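Local coordinates for protein putative non-ribosomal peptide synthetase (Actinomadura parvosata subsp. kistnae, PDB 6M7L) that probably serves as a condensation-like domain in a non-ribosomal peptide synthetase, acting in assembly-line peptide synthesis, at residues C103-D108 / H133-T138; R317-P322 / E343-H348. All coordinates share one frame; numbering follows the deposited sequence.

Interaction 1 (C103-D108 / H133-T138); sequences CPATED and HLFPLT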
ATOM      1  N   CYS A 103       5.148  -2.854  29.661  1.00 61.21           N
ATOM      2  CA  CYS A 103       5.030  -4.135  30.355  1.00 56.05           C
ATOM      3  C   CYS A 103       6.151  -5.064  29.906  1.00 57.04           C
ATOM      4  O   CYS A 103       5.998  -5.814  28.933  1.00 60.77           O
ATOM      5  CB  CYS A 103       3.660  -4.760  30.102  1.00 45.49           C
ATOM      6  SG  CYS A 103       3.461  -6.431  30.744  1.00 55.67           S
ATOM      7  N   PRO A 104       7.295  -5.036  30.591  1.00 58.62           N
ATOM      8  CA  PRO A 104       8.402  -5.929  30.223  1.00 55.27           C
ATOM      9  C   PRO A 104       7.967  -7.385  30.231  1.00 56.12           C
ATOM     10  O   PRO A 104       7.277  -7.843  31.143  1.00 64.42           O
ATOM     11  CB  PRO A 104       9.456  -5.648  31.299  1.00 53.55           C
ATOM     12  CG  PRO A 104       9.158  -4.257  31.754  1.00 61.24           C
ATOM     13  CD  PRO A 104       7.663  -4.117  31.682  1.00 59.58           C
ATOM     14  N   ALA A 105       8.374  -8.116  29.194  1.00 59.88           N
ATOM     15  CA  ALA A 105       7.900  -9.476  29.001  1.00 59.79           C
ATOM     16  C   ALA A 105       8.960 -10.297  28.283  1.00 61.32           C
ATOM     17  O   ALA A 105       9.963  -9.773  27.792  1.00 63.53           O
ATOM     18  CB  ALA A 105       6.589  -9.499  28.210  1.00 56.71           C
ATOM     19  N   THR A 106       8.723 -11.605  28.245  1.00 50.45           N
ATOM     20  CA  THR A 106       9.454 -12.528  27.394  1.00 57.77           C
ATOM     21  C   THR A 106       8.520 -13.041  26.307  1.00 64.70           C
ATOM     22  O   THR A 106       7.304 -13.126  26.509  1.00 61.90           O
ATOM     23  CB  THR A 106      10.018 -13.708  28.194  1.00 56.72           C
ATOM     24  OG1 THR A 106       8.970 -14.318  28.956  1.00 62.48           O
ATOM     25  CG2 THR A 106      11.120 -13.242  29.130  1.00 55.69           C
ATOM     26  N   GLU A 107       9.101 -13.363  25.145  1.00 61.44           N
ATOM     27  CA  GLU A 107       8.338 -13.903  24.022  1.00 61.96           C
ATOM     28  C   GLU A 107       7.360 -14.974  24.488  1.00 60.02           C
ATOM     29  O   GLU A 107       6.193 -14.999  24.083  1.00 60.76           O
ATOM     30  CB  GLU A 107       9.301 -14.475  22.979  1.00 61.49           C
ATOM     31  CG  GLU A 107       8.653 -14.810  21.654  1.00 57.02           C
ATOM     32  CD  GLU A 107       8.030 -13.594  21.012  1.00 60.73           C
ATOM     33  OE1 GLU A 107       6.924 -13.714  20.442  1.00 63.22           O
ATOM     34  OE2 GLU A 107       8.648 -12.509  21.085  1.00 54.83           O
ATOM     35  N   ASP A 108       7.856 -15.876  25.334  1.00 62.07           N
ATOM     36  CA  ASP A 108       7.098 -16.815  26.152  1.00 60.60           C
ATOM     37  C   ASP A 108       5.666 -16.367  26.427  1.00 65.06           C
ATOM     38  O   ASP A 108       4.712 -17.077  26.092  1.00 63.08           O
ATOM     39  CB  ASP A 108       7.845 -17.006  27.476  1.00 61.11           C
ATOM     40  CG  ASP A 108       7.481 -18.288  28.179  1.00 71.29           C
ATOM     41  OD1 ASP A 108       6.786 -19.126  27.570  1.00 85.98           O
ATOM     42  OD2 ASP A 108       7.894 -18.453  29.348  1.00 82.97           O
ATOM     43  N   HIS A 133      -0.011  -0.681  24.412  1.00 53.59           N
ATOM     44  CA  HIS A 133       0.684  -1.527  25.377  1.00 54.52           C
ATOM     45  C   HIS A 133       2.040  -1.897  24.793  1.00 62.15           C
ATOM     46  O   HIS A 133       2.115  -2.668  23.830  1.00 59.78           O
ATOM     47  CB  HIS A 133      -0.130  -2.777  25.702  1.00 56.60           C
ATOM     48  CG  HIS A 133      -1.577  -2.500  25.962  1.00 55.66           C
ATOM     49  ND1 HIS A 133      -2.093  -2.363  27.233  1.00 56.42           N
ATOM     50  CD2 HIS A 133      -2.617  -2.325  25.113  1.00 60.02           C
ATOM     51  CE1 HIS A 133      -3.390  -2.121  27.155  1.00 53.52           C
ATOM     52  NE2 HIS A 133      -3.732  -2.093  25.880  1.00 52.82           N
ATOM     53  N   LEU A 134       3.104  -1.347  25.369  1.00 54.36           N
ATOM     54  CA  LEU A 134       4.458  -1.643  24.930  1.00 54.53           C
ATOM     55  C   LEU A 134       5.019  -2.791  25.758  1.00 59.97           C
ATOM     56  O   LEU A 134       4.879  -2.806  26.986  1.00 65.45           O
ATOM     57  CB  LEU A 134       5.348  -0.406  25.057  1.00 60.59           C
ATOM     58  CG  LEU A 134       6.811  -0.572  24.645  1.00 62.44           C
ATOM     59  CD1 LEU A 134       6.908  -1.098  23.222  1.00 59.30           C
ATOM     60  CD2 LEU A 134       7.547   0.751  24.785  1.00 66.22           C
ATOM     61  N   PHE A 135       5.652  -3.752  25.084  1.00 61.58           N
ATOM     62  CA  PHE A 135       6.191  -4.953  25.721  1.00 61.25           C
ATOM     63  C   PHE A 135       7.682  -5.048  25.428  1.00 62.61           C
ATOM     64  O   PHE A 135       8.089  -5.618  24.404  1.00 64.13           O
ATOM     65  CB  PHE A 135       5.453  -6.200  25.244  1.00 61.47           C
ATOM     66  CG  PHE A 135       3.983  -6.183  25.547  1.00 63.21           C
ATOM     67  CD1 PHE A 135       3.515  -6.574  26.792  1.00 61.65           C
ATOM     68  CD2 PHE A 135       3.068  -5.770  24.591  1.00 64.87           C
ATOM     69  CE1 PHE A 135       2.160  -6.556  27.078  1.00 51.57           C
ATOM     70  CE2 PHE A 135       1.711  -5.750  24.872  1.00 62.34           C
ATOM     71  CZ  PHE A 135       1.258  -6.144  26.117  1.00 54.05           C
ATOM     72  N   PRO A 136       8.531  -4.497  26.295  1.00 66.36           N
ATOM     73  CA  PRO A 136       9.986  -4.591  26.085  1.00 64.94           C
ATOM     74  C   PRO A 136      10.468  -6.025  26.238  1.00 67.44           C
ATOM     75  O   PRO A 136      10.240  -6.667  27.267  1.00 60.62           O
ATOM     76  CB  PRO A 136      10.562  -3.682  27.178  1.00 62.36           C
ATOM     77  CG  PRO A 136       9.427  -2.792  27.581  1.00 62.39           C
ATOM     78  CD  PRO A 136       8.193  -3.622  27.428  1.00 61.70           C
ATOM     79  N   LEU A 137      11.140  -6.527  25.202  1.00 69.16           N
ATOM     80  CA  LEU A 137      11.758  -7.846  25.219  1.00 66.12           C
ATOM     81  C   LEU A 137      13.260  -7.765  25.455  1.00 62.20           C
ATOM     82  O   LEU A 137      13.795  -8.455  26.327  1.00 58.44           O
ATOM     83  CB  LEU A 137      11.468  -8.577  23.904  1.00 60.18           C
ATOM     84  CG  LEU A 137       9.984  -8.745  23.580  1.00 63.81           C
ATOM     85  CD1 LEU A 137       9.794  -9.210  22.145  1.00 66.33           C
ATOM     86  CD2 LEU A 137       9.338  -9.718  24.557  1.00 57.45           C
ATOM     87  N   THR A 138      13.951  -6.939  24.675  1.00 66.28           N
ATOM     88  CA  THR A 138      15.337  -6.561  24.904  1.00 61.58           C
ATOM     89  C   THR A 138      15.444  -5.050  24.733  1.00 66.91           C
ATOM     90  O   THR A 138      14.449  -4.361  24.495  1.00 66.91           O
ATOM     91  CB  THR A 138      16.296  -7.279  23.945  1.00 62.23           C
ATOM     92  OG1 THR A 138      16.145  -6.742  22.625  1.00 69.45           O
ATOM     93  CG2 THR A 138      16.020  -8.776  23.911  1.00 55.90           C
TER

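Interaction 2 (R317-P322 / E343-H348); sequences RWLALP and EDAHRH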
ATOM      1  N   ARG A 317     -19.682  -0.364   6.926  1.00 63.00           N
ATOM      2  CA  ARG A 317     -21.082  -0.489   6.553  1.00 61.06           C
ATOM      3  C   ARG A 317     -21.404  -1.963   6.369  1.00 59.64           C
ATOM      4  O   ARG A 317     -20.644  -2.693   5.724  1.00 62.61           O
ATOM      5  CB  ARG A 317     -21.389   0.285   5.270  1.00 64.33           C
ATOM      6  CG  ARG A 317     -21.313   1.796   5.410  1.00 69.42           C
ATOM      7  CD  ARG A 317     -21.351   2.449   4.041  1.00 67.88           C
ATOM      8  NE  ARG A 317     -20.233   2.003   3.217  1.00 63.85           N
ATOM      9  CZ  ARG A 317     -20.221   2.038   1.889  1.00 72.76           C
ATOM     10  NH1 ARG A 317     -21.275   2.493   1.224  1.00 74.63           N
ATOM     11  NH2 ARG A 317     -19.156   1.610   1.224  1.00 67.69           N
ATOM     12  N   TRP A 318     -22.515  -2.401   6.948  1.00 58.79           N
ATOM     13  CA  TRP A 318     -22.970  -3.775   6.827  1.00 57.41           C
ATOM     14  C   TRP A 318     -24.214  -3.825   5.954  1.00 53.62           C
ATOM     15  O   TRP A 318     -25.057  -2.924   6.004  1.00 60.04           O
ATOM     16  CB  TRP A 318     -23.251  -4.383   8.202  1.00 51.35           C
ATOM     17  CG  TRP A 318     -21.997  -4.753   8.934  1.00 53.94           C
ATOM     18  CD1 TRP A 318     -21.279  -3.965   9.785  1.00 53.35           C
ATOM     19  CD2 TRP A 318     -21.300  -6.004   8.862  1.00 53.29           C
ATOM     20  NE1 TRP A 318     -20.183  -4.650  10.254  1.00 49.29           N
ATOM     21  CE2 TRP A 318     -20.174  -5.904   9.702  1.00 45.64           C
ATOM     22  CE3 TRP A 318     -21.523  -7.199   8.172  1.00 53.07           C
ATOM     23  CZ2 TRP A 318     -19.275  -6.954   9.872  1.00 45.75           C
ATOM     24  CZ3 TRP A 318     -20.627  -8.242   8.341  1.00 50.41           C
ATOM     25  CH2 TRP A 318     -19.518  -8.111   9.184  1.00 44.99           C
ATOM     26  N   LEU A 319     -24.320  -4.878   5.148  1.00 49.81           N
ATOM     27  CA  LEU A 319     -25.384  -5.001   4.162  1.00 56.22           C
ATOM     28  C   LEU A 319     -26.016  -6.379   4.279  1.00 57.32           C
ATOM     29  O   LEU A 319     -25.344  -7.392   4.064  1.00 59.46           O
ATOM     30  CB  LEU A 319     -24.845  -4.774   2.747  1.00 59.25           C
ATOM     31  CG  LEU A 319     -25.837  -4.231   1.721  1.00 58.20           C
ATOM     32  CD1 LEU A 319     -26.342  -2.867   2.166  1.00 52.35           C
ATOM     33  CD2 LEU A 319     -25.193  -4.151   0.344  1.00 65.05           C
ATOM     34  N   ALA A 320     -27.302  -6.415   4.619  1.00 51.48           N
ATOM     35  CA  ALA A 320     -28.048  -7.664   4.617  1.00 56.25           C
ATOM     36  C   ALA A 320     -28.396  -8.053   3.186  1.00 61.08           C
ATOM     37  O   ALA A 320     -28.708  -7.195   2.354  1.00 64.70           O
ATOM     38  CB  ALA A 320     -29.322  -7.532   5.452  1.00 49.54           C
ATOM     39  N   LEU A 321     -28.338  -9.352   2.899  1.00 57.32           N
ATOM     40  CA  LEU A 321     -28.603  -9.880   1.560  1.00 52.62           C
ATOM     41  C   LEU A 321     -29.620 -11.012   1.649  1.00 52.54           C
ATOM     42  O   LEU A 321     -29.301 -12.174   1.368  1.00 55.45           O
ATOM     43  CB  LEU A 321     -27.309 -10.356   0.900  1.00 58.06           C
ATOM     44  CG  LEU A 321     -26.142  -9.363   0.899  1.00 55.51           C
ATOM     45  CD1 LEU A 321     -24.892  -9.996   0.313  1.00 49.22           C
ATOM     46  CD2 LEU A 321     -26.514  -8.096   0.146  1.00 54.78           C
ATOM     47  N   PRO A 322     -30.862 -10.705   2.025  1.00 52.45           N
ATOM     48  CA  PRO A 322     -31.869 -11.765   2.179  1.00 62.26           C
ATOM     49  C   PRO A 322     -32.225 -12.390   0.839  1.00 67.72           C
ATOM     50  O   PRO A 322     -32.544 -11.692  -0.127  1.00 65.84           O
ATOM     51  CB  PRO A 322     -33.065 -11.031   2.794  1.00 61.78           C
ATOM     52  CG  PRO A 322     -32.902  -9.627   2.340  1.00 59.19           C
ATOM     53  CD  PRO A 322     -31.425  -9.374   2.316  1.00 52.19           C
ATOM     54  N   GLU A 343     -27.999  -6.198  -6.085  1.00 65.84           N
ATOM     55  CA  GLU A 343     -28.168  -4.941  -6.806  1.00 68.23           C
ATOM     56  C   GLU A 343     -29.125  -4.011  -6.073  1.00 69.36           C
ATOM     57  O   GLU A 343     -28.853  -2.811  -5.942  1.00 71.76           O
ATOM     58  CB  GLU A 343     -28.660  -5.216  -8.226  1.00 77.93           C
ATOM     59  CG  GLU A 343     -27.587  -5.767  -9.148  1.00 78.22           C
ATOM     60  CD  GLU A 343     -28.161  -6.483 -10.351  1.00 85.44           C
ATOM     61  OE1 GLU A 343     -29.399  -6.459 -10.527  1.00 80.63           O
ATOM     62  OE2 GLU A 343     -27.374  -7.077 -11.119  1.00 90.64           O
ATOM     63  N   ASP A 344     -30.246  -4.543  -5.585  1.00 74.60           N
ATOM     64  CA  ASP A 344     -31.203  -3.708  -4.866  1.00 72.84           C
ATOM     65  C   ASP A 344     -30.635  -3.239  -3.533  1.00 70.27           C
ATOM     66  O   ASP A 344     -30.881  -2.101  -3.116  1.00 71.68           O
ATOM     67  CB  ASP A 344     -32.512  -4.470  -4.653  1.00 77.34           C
ATOM     68  CG  ASP A 344     -33.131  -4.941  -5.956  1.00 81.73           C
ATOM     69  OD1 ASP A 344     -32.859  -4.321  -7.007  1.00 86.55           O
ATOM     70  OD2 ASP A 344     -33.892  -5.932  -5.927  1.00 80.03           O
ATOM     71  N   ALA A 345     -29.872  -4.097  -2.851  1.00 73.42           N
ATOM     72  CA  ALA A 345     -29.295  -3.720  -1.564  1.00 66.22           C
ATOM     73  C   ALA A 345     -28.271  -2.604  -1.727  1.00 68.17           C
ATOM     74  O   ALA A 345     -28.274  -1.628  -0.966  1.00 67.26           O
ATOM     75  CB  ALA A 345     -28.660  -4.938  -0.893  1.00 57.36           C
ATOM     76  N   HIS A 346     -27.379  -2.732  -2.715  1.00 72.42           N
ATOM     77  CA  HIS A 346     -26.399  -1.680  -2.964  1.00 74.17           C
ATOM     78  C   HIS A 346     -27.048  -0.394  -3.460  1.00 71.77           C
ATOM     79  O   HIS A 346     -26.420   0.668  -3.389  1.00 71.72           O
ATOM     80  CB  HIS A 346     -25.347  -2.162  -3.962  1.00 66.08           C
ATOM     81  CG  HIS A 346     -24.321  -3.073  -3.364  1.00 67.04           C
ATOM     82  ND1 HIS A 346     -24.426  -4.447  -3.408  1.00 74.28           N
ATOM     83  CD2 HIS A 346     -23.173  -2.805  -2.697  1.00 60.89           C
ATOM     84  CE1 HIS A 346     -23.383  -4.986  -2.801  1.00 73.99           C
ATOM     85  NE2 HIS A 346     -22.608  -4.012  -2.360  1.00 73.27           N
ATOM     86  N   ARG A 347     -28.281  -0.465  -3.957  1.00 72.19           N
ATOM     87  CA  ARG A 347     -29.059   0.728  -4.265  1.00 74.83           C
ATOM     88  C   ARG A 347     -29.735   1.322  -3.036  1.00 74.44           C
ATOM     89  O   ARG A 347     -30.454   2.319  -3.168  1.00 76.97           O
ATOM     90  CB  ARG A 347     -30.119   0.414  -5.326  1.00 74.66           C
ATOM     91  CG  ARG A 347     -29.654   0.609  -6.758  1.00 84.71           C
ATOM     92  CD  ARG A 347     -30.820   0.556  -7.736  1.00 86.60           C
ATOM     93  NE  ARG A 347     -31.213  -0.812  -8.060  1.00 86.32           N
ATOM     94  CZ  ARG A 347     -30.678  -1.523  -9.048  1.00 82.74           C
ATOM     95  NH1 ARG A 347     -29.725  -0.994  -9.802  1.00 79.74           N
ATOM     96  NH2 ARG A 347     -31.092  -2.762  -9.280  1.00 84.78           N
ATOM     97  N   HIS A 348     -29.522   0.744  -1.853  1.00 74.27           N
ATOM     98  CA  HIS A 348     -30.235   1.143  -0.643  1.00 75.14           C
ATOM     99  C   HIS A 348     -29.315   1.100   0.569  1.00 70.89           C
ATOM    100  O   HIS A 348     -29.716   0.665   1.655  1.00 72.51           O
ATOM    101  CB  HIS A 348     -31.454   0.252  -0.401  1.00 70.71           C
ATOM    102  CG  HIS A 348     -32.529   0.390  -1.434  1.00 72.84           C
ATOM    103  ND1 HIS A 348     -32.533  -0.335  -2.606  1.00 75.00           N
ATOM    104  CD2 HIS A 348     -33.644   1.155  -1.461  1.00 70.18           C
ATOM    105  CE1 HIS A 348     -33.602  -0.016  -3.315  1.00 77.33           C
ATOM    106  NE2 HIS A 348     -34.292   0.887  -2.643  1.00 74.84           N
TER

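Interaction 1 (C103-D108 / H133-T138)
Cys103 N gives its hydrogen to Leu134 O at 2.7 Å, with the donor nearly in line with the carbonyl (C=O...N 168°). Two residues on, Ala105 N reaches Pro136 O at 3.0 Å, and here the donor lies 26° off the carbonyl plane. Between these two bonds, a regular parallel pairing would have Cys103 O accept from residue 136, but a proline has no N-H to give. Cys103 O instead faces carbon: it takes a CA-H...O contact from Phe135 CA at 3.3 Å and lies near Pro136 CD at 3.4 Å. Above this backbone the Phe135 ring, its CG anti to the carbonyl carbon (chi1 -60°), sets CD1 3.8 Å from Cys103 CB, while Cys103 SG stands obliquely beside the ring, 5.0 Å from its centroid. Leu113 of helix 110-119 and Leu145 also touch the phenyl group. Replacing it with an alanine would probably open a gap beneath this helix and leave the Cys103 side chain without its aromatic neighbour. Farther along, Leu137 CD1 lies 3.6 Å from Glu107 OE2, an oxygen whose charge is answered by a salt bridge to Arg51. With Leu134 also bonded to Glu101 through the backbone, the arrangement is a proline-interrupted extension of parallel pairing at the outer strand 100-102 of a mixed sheet.

Interaction 2 (R317-P322 / E343-H348)
Ala345, in the last turn of helix 331-346, points its methyl group at strand 317-324, where CB meets Leu319 CD2 at 3.8 Å and Leu321 CD2 at 4.0 Å. The two leucines thus close on one small side chain; with CG anti to the backbone N (chi1 -152°), Leu319 carries CD2 out to both Ala345 and the imidazole that comes next. This is His346, laid over the end of the same leucine: Leu319 CD2 sits above the centre of the ring, 3.7 Å from its centroid and only 6° off the normal, a CH-pi contact. A hydrogen bond between His346 ND1 and Ser342 O helps fix the turn of the ring. Arg347 takes no part in the strand contact and instead forms a salt bridge, NH2 to Asp344 OD1 at 3.3 Å, and Asp344 OD2 has a second partner in Arg218. His348, in the loop that follows, stacks its ring on Phe214. No hydrogen bond links residues 317-322 to 343-348. The strand pairs antiparallel with 292-299, helix 272-288 reaches Leu321 through Phe273 and His277, and helix 207-218 touches the helix end, with Trp215 against Ala345.

The two contacts lie on opposite sides of the chain's centre, 44 Å apart between centres, and have no secondary-structure element in common. Interaction 1 is the more peripheral, partly buried and mixed in chemistry: main-chain hydrogen bonds carry a loop along a strand end, with aromatic and apolar side chains on top and a charged residue at the margin. Interaction 2 lies deeper, and its touching residues are mostly buried; there a helix end meets a strand through methyl groups and one imidazole face, while the polar bonds stay within the helical segment or go to other elements. One contact therefore extends a sheet at its edge, whereas the other packs a helix onto a separate two-stranded sheet.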